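PDB 2CU2: putative mannose-1-phosphate guanylyl transferase from Thermus thermophilus, which probably catalyses the transfer of a guanylyl group from GTP to mannose 1-phosphate, giving GDP-mannose. Local coordinates for residues Arg24-Leu29 against Lys35-Ala40; Leu153-Gly158 against Arg162-Val167; Gly91-Leu96 against Glu210-Leu215; Phe266-Asp269 against Asn273-Leu276; Leu104-Asp109 against Glu120-Met125. All coordinates share one frame; numbering follows the deposited sequence.

Interaction 1: Arg24-Leu29 against Lys35-Ala40; sequences RPKPFL and KTLLEA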
# COMPACT_ATOMS: atom_id res chain seq x y z
N ARG A 24 -20.64 -2.30 -3.46
CA ARG A 24 -20.03 -3.28 -4.34
C ARG A 24 -19.71 -4.58 -3.60
O ARG A 24 -18.65 -4.75 -3.02
CB ARG A 24 -18.74 -2.67 -4.90
CG ARG A 24 -18.57 -2.95 -6.39
CD ARG A 24 -19.55 -2.14 -7.24
NE ARG A 24 -18.83 -1.25 -8.16
CZ ARG A 24 -19.56 -0.32 -8.81
NH1 ARG A 24 -20.86 -0.23 -8.61
NH2 ARG A 24 -18.95 0.52 -9.65
N PRO A 25 -20.72 -5.48 -3.60
CA PRO A 25 -20.59 -6.78 -2.97
C PRO A 25 -19.59 -7.67 -3.70
O PRO A 25 -19.11 -7.37 -4.79
CB PRO A 25 -21.98 -7.44 -2.97
CG PRO A 25 -22.99 -6.40 -3.44
CD PRO A 25 -22.04 -5.34 -4.18
N LYS A 26 -19.25 -8.80 -3.04
CA LYS A 26 -18.16 -9.65 -3.53
C LYS A 26 -18.30 -10.00 -5.03
O LYS A 26 -17.34 -9.95 -5.79
CB LYS A 26 -18.16 -10.94 -2.70
CG LYS A 26 -17.33 -12.05 -3.35
CD LYS A 26 -16.72 -13.00 -2.31
CE LYS A 26 -16.37 -14.36 -2.91
NZ LYS A 26 -16.37 -15.38 -1.86
N PRO A 27 -19.52 -10.40 -5.43
CA PRO A 27 -19.75 -10.90 -6.78
C PRO A 27 -19.41 -9.86 -7.86
O PRO A 27 -19.30 -10.16 -9.04
CB PRO A 27 -21.23 -11.29 -6.88
CG PRO A 27 -21.81 -11.31 -5.47
CD PRO A 27 -20.75 -10.41 -4.67
N PHE A 28 -19.31 -8.59 -7.43
CA PHE A 28 -19.10 -7.53 -8.41
C PHE A 28 -17.67 -6.97 -8.42
O PHE A 28 -17.42 -5.85 -8.83
CB PHE A 28 -20.13 -6.43 -8.16
CG PHE A 28 -21.52 -7.00 -8.17
CD1 PHE A 28 -22.19 -7.16 -9.38
CD2 PHE A 28 -22.15 -7.29 -6.97
CE1 PHE A 28 -23.50 -7.61 -9.38
CE2 PHE A 28 -23.47 -7.74 -6.99
CZ PHE A 28 -24.15 -7.90 -8.19
N LEU A 29 -16.73 -7.79 -7.91
CA LEU A 29 -15.35 -7.34 -7.86
C LEU A 29 -14.47 -7.84 -9.01
O LEU A 29 -14.48 -9.01 -9.36
CB LEU A 29 -14.80 -7.82 -6.52
CG LEU A 29 -15.66 -7.34 -5.34
CD1 LEU A 29 -15.15 -7.85 -3.99
CD2 LEU A 29 -15.71 -5.82 -5.23
N LYS A 35 -12.09 -9.96 -14.59
CA LYS A 35 -13.52 -10.25 -14.62
C LYS A 35 -14.13 -10.21 -13.22
O LYS A 35 -13.52 -10.60 -12.23
CB LYS A 35 -13.71 -11.64 -15.24
CG LYS A 35 -13.59 -11.62 -16.76
CD LYS A 35 -14.25 -12.83 -17.41
CE LYS A 35 -13.50 -13.33 -18.65
NZ LYS A 35 -13.66 -14.77 -18.78
N THR A 36 -15.39 -9.75 -13.09
CA THR A 36 -16.08 -10.04 -11.83
C THR A 36 -16.49 -11.51 -11.75
O THR A 36 -16.67 -12.20 -12.75
CB THR A 36 -17.33 -9.16 -11.69
OG1 THR A 36 -18.33 -9.57 -12.63
CG2 THR A 36 -16.99 -7.68 -11.91
N LEU A 37 -16.63 -12.06 -10.56
CA LEU A 37 -16.99 -13.46 -10.45
C LEU A 37 -18.38 -13.73 -11.04
O LEU A 37 -18.63 -14.81 -11.59
CB LEU A 37 -16.91 -13.91 -9.00
CG LEU A 37 -15.47 -13.87 -8.46
CD1 LEU A 37 -15.46 -13.99 -6.94
CD2 LEU A 37 -14.66 -15.00 -9.10
N LEU A 38 -19.29 -12.76 -10.93
CA LEU A 38 -20.63 -12.93 -11.48
C LEU A 38 -20.51 -13.01 -12.99
O LEU A 38 -21.18 -13.81 -13.64
CB LEU A 38 -21.54 -11.76 -11.08
CG LEU A 38 -22.92 -11.77 -11.76
CD1 LEU A 38 -23.65 -13.07 -11.45
CD2 LEU A 38 -23.75 -10.57 -11.30
N GLU A 39 -19.64 -12.17 -13.54
CA GLU A 39 -19.41 -12.14 -14.98
C GLU A 39 -18.97 -13.51 -15.50
O GLU A 39 -19.53 -14.02 -16.47
CB GLU A 39 -18.34 -11.09 -15.30
CG GLU A 39 -18.25 -10.69 -16.75
CD GLU A 39 -17.15 -9.65 -16.99
OE1 GLU A 39 -16.86 -8.84 -16.06
OE2 GLU A 39 -16.59 -9.64 -18.11
N ALA A 40 -17.97 -14.09 -14.85
CA ALA A 40 -17.45 -15.40 -15.26
C ALA A 40 -18.52 -16.48 -15.08
O ALA A 40 -18.58 -17.43 -15.85
CB ALA A 40 -16.19 -15.75 -14.44
O HOH W 1 -16.19 -10.65 -8.00
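The carbonyl of P27 meets the first turn of helix 37-45. L38 N donates to P27 O at 3.2 Å, in the carbonyl plane and on a lone pair, with an angle of 156° at the hydrogen. L38 can be followed outward from there. Its CB lies 3.4 Å from the same P27 O and also faces P27 CB. CG stands anti to the backbone N (chi1 173°). This sends the chain alongside the F28 side chain, both pointing the same way. The CD2 branch then reaches the F28 ring obliquely, 3.5 Å from F28 CE1. The other branch, CD1, packs on A108.

T36 sits at the N-cap position just before the helix. T36 OG1 accepts from E39 N at 3.1 Å, and T36 N gives a weak bond to E39 OE1, so the two residues form a capping box. T36 OG1 is also hydrogen-bonded to Y69. The T36 CG2 methyl packs on F28 O, and T36 CA makes a CA-H...O contact of 3.1 Å with L29 O. A water completes the join. It donates to K26 O and L29 O, and accepts from L37 N at 3.0 Å. K26 runs extended past L37, CE touching CD1, and its NZ bonds D255 O and pairs with D109.

The first backbone N-H groups of the helix are thus taken up by the turn 24-29, the water and T36. The positive end of the helix dipole probably favours these acceptors, which would help hold the helix start against the turn.

Interaction 2: Leu153-Gly158 against Arg162-Val167; sequences LGPREG and RGEGFV
Backbone bonds pair G154 and P155 with R162. G154 N donates to R162 O at 2.7 Å, in the carbonyl plane. R162 N donates back to P155 O at 3.2 Å, tilted out of the carbonyl plane. L153 and G163 form an antiparallel non-hydrogen-bonded pair, and the two strands run at 166° to each other.

The side-chain contacts are mostly of the van der Waals kind. The extended chain of E164 lies across G154, where there is no side chain to block it. E164 OE2 comes within 3.2 Å of G154 CA and 3.8 Å of P155 CD. On E157, OE2 rests against the aliphatic part of R162, 3.8 Å from R162 CB.

The charged ends of E157 and R162 do not meet. E157 OE2 and R162 NH1 stay 4.9 Å apart, with the carboxylate and guanidinium planes turned 53° from each other. R162 sets out trans to its amide N (chi1 -178°), then bends at chi2, which leads the guanidinium away to E242 O. E157 OE1 bonds W160 NE1 instead.

Just past the first strand, G158 O accepts from R156 NE at 2.7 Å, near the guanidinium plane. R156 NH1 bonds Y161 OH. The arrangement is a beta hairpin of strands 150-157 and 160-167 that forms part of the large mixed sheet, here near the protein surface.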
# COMPACT_ATOMS: atom_id res chain seq x y z
N LEU A 153 -20.16 -39.24 1.35
CA LEU A 153 -20.57 -39.95 0.15
C LEU A 153 -20.85 -41.42 0.40
O LEU A 153 -20.12 -42.10 1.11
CB LEU A 153 -19.48 -39.85 -0.92
CG LEU A 153 -19.11 -38.47 -1.46
CD1 LEU A 153 -18.08 -38.66 -2.57
CD2 LEU A 153 -20.34 -37.73 -1.97
N GLY A 154 -21.94 -41.91 -0.19
CA GLY A 154 -22.29 -43.31 -0.05
C GLY A 154 -21.73 -43.99 -1.29
O GLY A 154 -20.88 -43.40 -1.96
N PRO A 155 -22.18 -45.21 -1.64
CA PRO A 155 -21.65 -45.87 -2.83
C PRO A 155 -22.01 -45.14 -4.13
O PRO A 155 -23.01 -44.42 -4.18
CB PRO A 155 -22.26 -47.27 -2.75
CG PRO A 155 -23.57 -47.01 -2.07
CD PRO A 155 -23.18 -46.05 -0.97
N ARG A 156 -21.20 -45.33 -5.16
CA ARG A 156 -21.43 -44.69 -6.45
C ARG A 156 -22.50 -45.42 -7.25
O ARG A 156 -22.53 -46.65 -7.31
CB ARG A 156 -20.12 -44.65 -7.25
CG ARG A 156 -20.26 -44.03 -8.64
CD ARG A 156 -18.97 -43.38 -9.11
NE ARG A 156 -19.15 -42.70 -10.39
CZ ARG A 156 -18.43 -41.66 -10.80
NH1 ARG A 156 -17.46 -41.17 -10.03
NH2 ARG A 156 -18.68 -41.10 -11.98
N GLU A 157 -23.40 -44.64 -7.86
CA GLU A 157 -24.48 -45.18 -8.67
C GLU A 157 -24.38 -44.54 -10.06
O GLU A 157 -25.04 -43.54 -10.34
CB GLU A 157 -25.84 -44.82 -8.07
CG GLU A 157 -25.98 -45.12 -6.59
CD GLU A 157 -27.24 -44.52 -5.99
OE1 GLU A 157 -27.77 -43.53 -6.56
OE2 GLU A 157 -27.71 -45.04 -4.96
N GLY A 158 -23.54 -45.12 -10.91
CA GLY A 158 -23.37 -44.57 -12.24
C GLY A 158 -22.57 -43.28 -12.23
O GLY A 158 -21.44 -43.25 -11.74
N ARG A 162 -24.51 -41.60 -3.84
CA ARG A 162 -25.62 -41.28 -2.95
C ARG A 162 -25.15 -40.40 -1.80
O ARG A 162 -24.25 -40.74 -1.04
CB ARG A 162 -26.17 -42.61 -2.41
CG ARG A 162 -27.37 -42.40 -1.48
CD ARG A 162 -28.68 -42.25 -2.26
NE ARG A 162 -29.72 -41.67 -1.40
CZ ARG A 162 -30.70 -42.49 -0.98
NH1 ARG A 162 -30.71 -43.76 -1.34
NH2 ARG A 162 -31.66 -42.02 -0.18
N GLY A 163 -25.74 -39.20 -1.70
CA GLY A 163 -25.43 -38.34 -0.57
C GLY A 163 -25.77 -39.03 0.75
O GLY A 163 -26.81 -39.65 0.91
N GLU A 164 -24.82 -38.95 1.70
CA GLU A 164 -25.03 -39.67 2.95
C GLU A 164 -24.82 -38.79 4.18
O GLU A 164 -24.59 -39.27 5.28
CB GLU A 164 -24.07 -40.86 2.98
CG GLU A 164 -24.68 -42.11 2.34
CD GLU A 164 -24.00 -43.35 2.90
OE1 GLU A 164 -23.32 -43.24 3.91
OE2 GLU A 164 -24.15 -44.41 2.30
N GLY A 165 -24.89 -37.46 3.99
CA GLY A 165 -24.81 -36.57 5.15
C GLY A 165 -24.06 -35.27 4.85
O GLY A 165 -23.15 -35.22 4.02
N PHE A 166 -24.55 -34.22 5.54
CA PHE A 166 -23.98 -32.89 5.41
C PHE A 166 -23.43 -32.40 6.75
O PHE A 166 -24.11 -32.39 7.77
CB PHE A 166 -25.07 -31.93 4.92
CG PHE A 166 -25.27 -32.09 3.44
CD1 PHE A 166 -26.04 -33.14 2.96
CD2 PHE A 166 -24.74 -31.15 2.57
CE1 PHE A 166 -26.30 -33.24 1.60
CE2 PHE A 166 -25.01 -31.26 1.20
CZ PHE A 166 -25.79 -32.30 0.71
N VAL A 167 -22.14 -32.02 6.73
CA VAL A 167 -21.52 -31.52 7.94
C VAL A 167 -21.07 -30.07 7.76
O VAL A 167 -20.49 -29.69 6.75
CB VAL A 167 -20.32 -32.41 8.28
CG1 VAL A 167 -20.79 -33.80 8.69
CG2 VAL A 167 -19.41 -32.53 7.07

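Interaction 3: Gly91-Leu96 against Glu210-Leu215; sequences GVAEAL and EALERL
L212 reaches across to helix 83-98 and carries every close contact here. Its CG is swung away from the backbone N (chi1 172°), which spreads its two methyls over three residues of the other helix. CD1 sits on A93, 3.9 Å from A93 CA and 4.0 Å from A93 CB. CD2 lies 3.9 Å from V92 CG1 and 4.1 Å from L96 CD1. The V92 and L96 side chains both cross L212 at about a right angle. The backbones come nearest where A93, with its small side chain, faces L212; their CA atoms are 6.4 Å apart.

This is the tight, buried part. L89 of helix 83-98 and A198 of helix 194-204 also touch L212. Replacing L212 with an alanine would probably open a gap over A93 and take from V92 and L96 their contact with the CD2 methyl.

The rest is looser. L215 points toward helix 83-98 but stays 4.9 Å from residues 91-96; it packs on L89 and L90 instead. E210 and E213 lie on the exposed side of their helix. R214 is turned to E223, with which it forms a salt bridge.

The segment axes are 10.0 Å apart and cross at -43°. The contact is plain apolar helix-helix packing. It joins two helices far apart in sequence within the nucleotidyl transferase region of GT-A type.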
# COMPACT_ATOMS: atom_id res chain seq x y z
N GLY A 91 -36.62 -18.37 -6.00
CA GLY A 91 -36.31 -19.08 -7.24
C GLY A 91 -37.36 -20.15 -7.54
O GLY A 91 -37.76 -20.38 -8.68
N VAL A 92 -37.77 -20.86 -6.48
CA VAL A 92 -38.76 -21.92 -6.65
C VAL A 92 -40.11 -21.35 -7.09
O VAL A 92 -40.81 -21.90 -7.93
CB VAL A 92 -38.91 -22.67 -5.33
CG1 VAL A 92 -40.06 -23.66 -5.41
CG2 VAL A 92 -37.63 -23.42 -5.01
N ALA A 93 -40.49 -20.23 -6.45
CA ALA A 93 -41.75 -19.59 -6.81
C ALA A 93 -41.82 -19.30 -8.31
O ALA A 93 -42.83 -19.52 -8.97
CB ALA A 93 -41.86 -18.28 -6.03
N GLU A 94 -40.72 -18.76 -8.84
CA GLU A 94 -40.69 -18.42 -10.25
C GLU A 94 -40.72 -19.67 -11.14
O GLU A 94 -41.46 -19.76 -12.11
CB GLU A 94 -39.42 -17.61 -10.53
CG GLU A 94 -39.51 -16.18 -10.00
CD GLU A 94 -40.65 -15.47 -10.69
OE1 GLU A 94 -40.66 -15.44 -11.91
OE2 GLU A 94 -41.52 -14.95 -10.00
N ALA A 95 -39.85 -20.63 -10.79
CA ALA A 95 -39.79 -21.87 -11.57
C ALA A 95 -41.16 -22.53 -11.68
O ALA A 95 -41.57 -23.02 -12.72
CB ALA A 95 -38.81 -22.82 -10.87
N LEU A 96 -41.87 -22.57 -10.53
CA LEU A 96 -43.16 -23.24 -10.51
C LEU A 96 -44.14 -22.64 -11.52
O LEU A 96 -44.69 -23.32 -12.38
CB LEU A 96 -43.74 -23.12 -9.09
CG LEU A 96 -43.15 -24.16 -8.14
CD1 LEU A 96 -43.60 -23.95 -6.69
CD2 LEU A 96 -43.53 -25.59 -8.51
N GLU A 210 -44.93 -22.33 3.91
CA GLU A 210 -46.06 -21.41 4.03
C GLU A 210 -45.83 -20.14 3.21
O GLU A 210 -46.71 -19.62 2.54
CB GLU A 210 -46.25 -21.06 5.51
CG GLU A 210 -47.66 -20.56 5.82
CD GLU A 210 -47.81 -20.32 7.31
OE1 GLU A 210 -47.43 -19.25 7.77
OE2 GLU A 210 -48.34 -21.19 7.99
N ALA A 211 -44.59 -19.62 3.31
CA ALA A 211 -44.26 -18.43 2.54
C ALA A 211 -44.43 -18.67 1.04
O ALA A 211 -44.95 -17.85 0.30
CB ALA A 211 -42.81 -18.04 2.85
N LEU A 212 -43.94 -19.85 0.60
CA LEU A 212 -44.04 -20.20 -0.82
C LEU A 212 -45.50 -20.25 -1.30
O LEU A 212 -45.84 -19.78 -2.38
CB LEU A 212 -43.38 -21.56 -1.01
CG LEU A 212 -43.58 -22.13 -2.42
CD1 LEU A 212 -43.12 -21.20 -3.53
CD2 LEU A 212 -42.84 -23.44 -2.65
N GLU A 213 -46.36 -20.87 -0.46
CA GLU A 213 -47.77 -20.95 -0.83
C GLU A 213 -48.39 -19.56 -0.98
O GLU A 213 -49.14 -19.27 -1.90
CB GLU A 213 -48.55 -21.75 0.23
CG GLU A 213 -48.32 -23.27 0.18
CD GLU A 213 -49.04 -23.87 -1.02
OE1 GLU A 213 -50.22 -23.61 -1.21
OE2 GLU A 213 -48.42 -24.68 -1.71
N ARG A 214 -48.08 -18.68 0.00
CA ARG A 214 -48.70 -17.36 -0.01
C ARG A 214 -48.19 -16.50 -1.17
O ARG A 214 -48.90 -15.68 -1.73
CB ARG A 214 -48.38 -16.68 1.33
CG ARG A 214 -49.11 -17.35 2.50
CD ARG A 214 -49.29 -16.40 3.68
NE ARG A 214 -48.01 -16.20 4.37
CZ ARG A 214 -47.51 -14.94 4.38
NH1 ARG A 214 -48.17 -13.96 3.80
NH2 ARG A 214 -46.34 -14.71 4.98
N LEU A 215 -46.90 -16.68 -1.50
CA LEU A 215 -46.34 -15.91 -2.60
C LEU A 215 -47.05 -16.22 -3.92
O LEU A 215 -47.44 -15.35 -4.68
CB LEU A 215 -44.85 -16.25 -2.72
CG LEU A 215 -43.99 -15.48 -1.72
CD1 LEU A 215 -42.52 -15.89 -1.76
CD2 LEU A 215 -44.02 -13.97 -1.97

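Interaction 4: Phe266-Asp269 against Asn273-Leu276; sequences FSQD and NVVL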
# COMPACT_ATOMS: atom_id res chain seq x y z
N PHE A 266 -4.54 -19.40 -8.28
CA PHE A 266 -3.53 -19.41 -9.33
C PHE A 266 -2.95 -20.82 -9.55
O PHE A 266 -2.60 -21.23 -10.65
CB PHE A 266 -2.43 -18.41 -8.95
CG PHE A 266 -2.64 -17.07 -9.61
CD1 PHE A 266 -3.84 -16.39 -9.43
CD2 PHE A 266 -1.64 -16.51 -10.40
CE1 PHE A 266 -4.05 -15.17 -10.06
CE2 PHE A 266 -1.86 -15.29 -11.03
CZ PHE A 266 -3.06 -14.61 -10.86
N SER A 267 -2.83 -21.57 -8.43
CA SER A 267 -2.38 -22.96 -8.50
C SER A 267 -1.00 -23.10 -9.15
O SER A 267 -0.75 -23.94 -10.01
CB SER A 267 -3.42 -23.77 -9.26
OG SER A 267 -4.53 -24.04 -8.39
N GLN A 268 -0.08 -22.22 -8.72
CA GLN A 268 1.29 -22.32 -9.19
C GLN A 268 2.26 -22.68 -8.05
O GLN A 268 1.86 -23.08 -6.96
CB GLN A 268 1.69 -20.98 -9.82
CG GLN A 268 1.37 -19.80 -8.90
CD GLN A 268 1.60 -18.51 -9.64
OE1 GLN A 268 1.21 -18.32 -10.78
NE2 GLN A 268 2.22 -17.57 -8.91
N ASP A 269 3.56 -22.54 -8.25
CA ASP A 269 4.50 -22.78 -7.16
C ASP A 269 4.20 -21.71 -6.10
O ASP A 269 4.16 -20.52 -6.40
CB ASP A 269 5.95 -22.63 -7.61
CG ASP A 269 6.37 -23.71 -8.58
OD1 ASP A 269 5.98 -24.88 -8.37
OD2 ASP A 269 7.10 -23.39 -9.54
N ASN A 273 5.12 -15.12 -6.80
CA ASN A 273 4.17 -14.10 -6.40
C ASN A 273 2.90 -14.14 -7.26
O ASN A 273 2.94 -14.56 -8.42
CB ASN A 273 4.80 -12.70 -6.47
CG ASN A 273 5.97 -12.54 -5.51
OD1 ASN A 273 5.86 -12.85 -4.33
ND2 ASN A 273 7.09 -12.05 -6.03
N VAL A 274 1.79 -13.72 -6.68
CA VAL A 274 0.50 -13.70 -7.36
C VAL A 274 0.06 -12.25 -7.49
O VAL A 274 -0.06 -11.55 -6.48
CB VAL A 274 -0.56 -14.49 -6.58
CG1 VAL A 274 -1.92 -14.29 -7.19
CG2 VAL A 274 -0.19 -15.97 -6.57
N VAL A 275 -0.19 -11.82 -8.71
CA VAL A 275 -0.59 -10.44 -8.96
C VAL A 275 -1.90 -10.31 -9.73
O VAL A 275 -2.11 -11.00 -10.72
CB VAL A 275 0.50 -9.71 -9.75
CG1 VAL A 275 0.11 -8.25 -9.96
CG2 VAL A 275 1.83 -9.83 -9.02
N LEU A 276 -2.77 -9.42 -9.27
CA LEU A 276 -4.04 -9.15 -9.95
C LEU A 276 -4.24 -7.65 -9.97
O LEU A 276 -3.57 -6.91 -9.24
CB LEU A 276 -5.23 -9.82 -9.25
CG LEU A 276 -5.48 -11.30 -9.52
CD1 LEU A 276 -6.84 -11.67 -8.92
CD2 LEU A 276 -5.48 -11.59 -11.03
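F266 and Q268, at and just after the end of helix 261-266, meet strand 274-276. N273 comes first on the strand side. Its carbonyl O takes a weak hydrogen bond from Q268 NE2, 3.1 Å long and bent to 135° at the hydrogen. Its side chain turns to C289 N and T286 O.

V274 follows and does most of the packing. A chi1 of 171° puts CG1 on the far side of CB from the amide N and over the centre of the F266 ring. V274 CG1 is 3.5 Å from the F266 ring centroid and 8° off the normal, a clear CH-pi contact. The other methyl, V274 CG2, lies 3.7 Å from Q268 NE2.

V275 adds its carbonyl, with V275 O 3.7 Å from F266 CZ. L276 then brings CD2 to the edge of the ring, near its plane, 3.9 Å from F266 CZ. F32 touches both F266 and L276.

An alanine in place of F266 would probably leave the V274 methyl without the ring face beneath it and open a gap beside L276.

The chemistry is mainly apolar: one aromatic ring met over a face and at an edge by two aliphatic side chains. The single polar link is weak, so packing probably dominates this join.

Interaction 5: Leu104-Asp109 against Glu120-Met125; sequences LVLPAD and EALATM
L104 and L122 face each other between strand 102-107 and helix 115-128. Their side chains cross obliquely, and both branches of each take part. L104 CD2 lies 3.9 Å from L122 CD1, and L104 CD1 lies 3.9 Å from L122 CD2. The two forks therefore mesh branch to branch. On L122, CG is anti to the carbonyl carbon (chi1 -78°), which places the fork against the strand. L122 CB also takes part, 4.2 Å from L104 CD2.

L106 is two residues further along the strand and points to the same side. It makes a looser contact: its CD2 is 4.5 Å from L122 CD1. V105, between them, points away from the helix and packs on L6 and M8 of strand 3-8. M125 is directed toward the strand too, and it also packs on V189 and A191 of strand 184-192. L48 touches both L104 and L122, adding to the buried apolar cluster.

The contact is entirely apolar. The CA atoms of L104 and L122 remain 8.1 Å apart, so the leucine side chains span the space between sheet and helix. This is a helix packed on one face of a mixed sheet, as in the Rossmann-like alpha/beta core of GT-A nucleotidyl transferases.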
# COMPACT_ATOMS: atom_id res chain seq x y z
N LEU A 104 -31.84 -25.10 -11.22
CA LEU A 104 -30.43 -25.21 -10.88
C LEU A 104 -30.14 -24.01 -9.97
O LEU A 104 -30.53 -22.88 -10.27
CB LEU A 104 -29.62 -25.14 -12.17
CG LEU A 104 -28.28 -25.86 -12.28
CD1 LEU A 104 -28.36 -27.26 -11.67
CD2 LEU A 104 -27.93 -25.93 -13.77
N VAL A 105 -29.50 -24.26 -8.83
CA VAL A 105 -29.18 -23.18 -7.90
C VAL A 105 -27.67 -23.07 -7.74
O VAL A 105 -27.00 -24.04 -7.39
CB VAL A 105 -29.81 -23.43 -6.51
CG1 VAL A 105 -29.26 -22.44 -5.50
CG2 VAL A 105 -31.32 -23.32 -6.59
N LEU A 106 -27.12 -21.88 -8.00
CA LEU A 106 -25.68 -21.70 -7.87
C LEU A 106 -25.23 -20.33 -7.39
O LEU A 106 -25.86 -19.31 -7.66
CB LEU A 106 -24.99 -22.00 -9.21
CG LEU A 106 -25.57 -21.28 -10.42
CD1 LEU A 106 -24.51 -20.41 -11.06
CD2 LEU A 106 -26.09 -22.30 -11.40
N PRO A 107 -24.11 -20.30 -6.64
CA PRO A 107 -23.48 -19.07 -6.17
C PRO A 107 -22.72 -18.37 -7.30
O PRO A 107 -22.24 -18.98 -8.24
CB PRO A 107 -22.53 -19.45 -5.04
CG PRO A 107 -22.13 -20.90 -5.27
CD PRO A 107 -23.32 -21.44 -6.20
N ALA A 108 -22.66 -17.03 -7.19
CA ALA A 108 -21.99 -16.25 -8.22
C ALA A 108 -20.64 -15.74 -7.73
O ALA A 108 -19.93 -15.02 -8.42
CB ALA A 108 -22.90 -15.08 -8.59
N ASP A 109 -20.29 -16.11 -6.49
CA ASP A 109 -19.04 -15.61 -5.93
C ASP A 109 -18.00 -16.71 -5.75
O ASP A 109 -17.20 -16.71 -4.83
CB ASP A 109 -19.35 -14.92 -4.59
CG ASP A 109 -19.86 -15.94 -3.58
OD1 ASP A 109 -20.75 -16.72 -3.94
OD2 ASP A 109 -19.42 -15.91 -2.43
N GLU A 120 -20.51 -29.79 -17.66
CA GLU A 120 -20.73 -31.23 -17.72
C GLU A 120 -21.20 -31.74 -16.37
O GLU A 120 -22.09 -32.60 -16.30
CB GLU A 120 -19.45 -31.94 -18.18
CG GLU A 120 -19.23 -31.81 -19.69
CD GLU A 120 -17.92 -32.40 -20.17
OE1 GLU A 120 -17.11 -32.84 -19.32
OE2 GLU A 120 -17.68 -32.40 -21.40
N ALA A 121 -20.65 -31.20 -15.29
CA ALA A 121 -21.06 -31.61 -13.94
C ALA A 121 -22.51 -31.19 -13.67
O ALA A 121 -23.29 -31.96 -13.09
CB ALA A 121 -20.14 -30.98 -12.89
N LEU A 122 -22.87 -29.98 -14.08
CA LEU A 122 -24.23 -29.49 -13.89
C LEU A 122 -25.23 -30.29 -14.72
O LEU A 122 -26.33 -30.59 -14.26
CB LEU A 122 -24.33 -28.01 -14.25
CG LEU A 122 -23.79 -27.02 -13.22
CD1 LEU A 122 -24.07 -25.59 -13.68
CD2 LEU A 122 -24.46 -27.27 -11.89
N ALA A 123 -24.84 -30.61 -15.96
CA ALA A 123 -25.71 -31.39 -16.84
C ALA A 123 -26.02 -32.71 -16.16
O ALA A 123 -27.17 -33.17 -16.16
CB ALA A 123 -25.02 -31.64 -18.18
N THR A 124 -25.00 -33.31 -15.57
CA THR A 124 -25.18 -34.58 -14.88
C THR A 124 -26.07 -34.44 -13.65
O THR A 124 -26.81 -35.35 -13.30
CB THR A 124 -23.82 -35.18 -14.48
OG1 THR A 124 -23.07 -35.44 -15.67
CG2 THR A 124 -24.01 -36.48 -13.72
N MET A 125 -26.00 -33.28 -13.00
CA MET A 125 -26.83 -33.04 -11.82
C MET A 125 -28.30 -32.97 -12.22
O MET A 125 -29.17 -33.49 -11.52
CB MET A 125 -26.40 -31.75 -11.12
CG MET A 125 -25.18 -31.91 -10.21
SD MET A 125 -24.64 -30.35 -9.46
CE MET A 125 -26.13 -29.86 -8.58

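In the fold
Interactions 1, 2, 3 and 5 belong to the nucleotidyl transferase part. Interaction 4, last in the chain, joins helix 261-266 to strand 274-276 of the four-stranded sheet. Interactions 1 and 5 touch, through a salt bridge and packing, with centres 17 Å apart. Interactions 2 and 5 reach the same large sheet, with centres 18 Å apart. Interaction 5 and then interaction 2 are nested in the loop closed by interaction 3. Interactions 3 and 4 are 43 Å apart between centres, on opposite sides of the chain's centre. Interactions 1 and 5, each about 11 Å from that centre, lie more centrally; interactions 2, 3 and 4, at 21 to 22 Å, tie the outer hairpin, helices and second sheet to the fold.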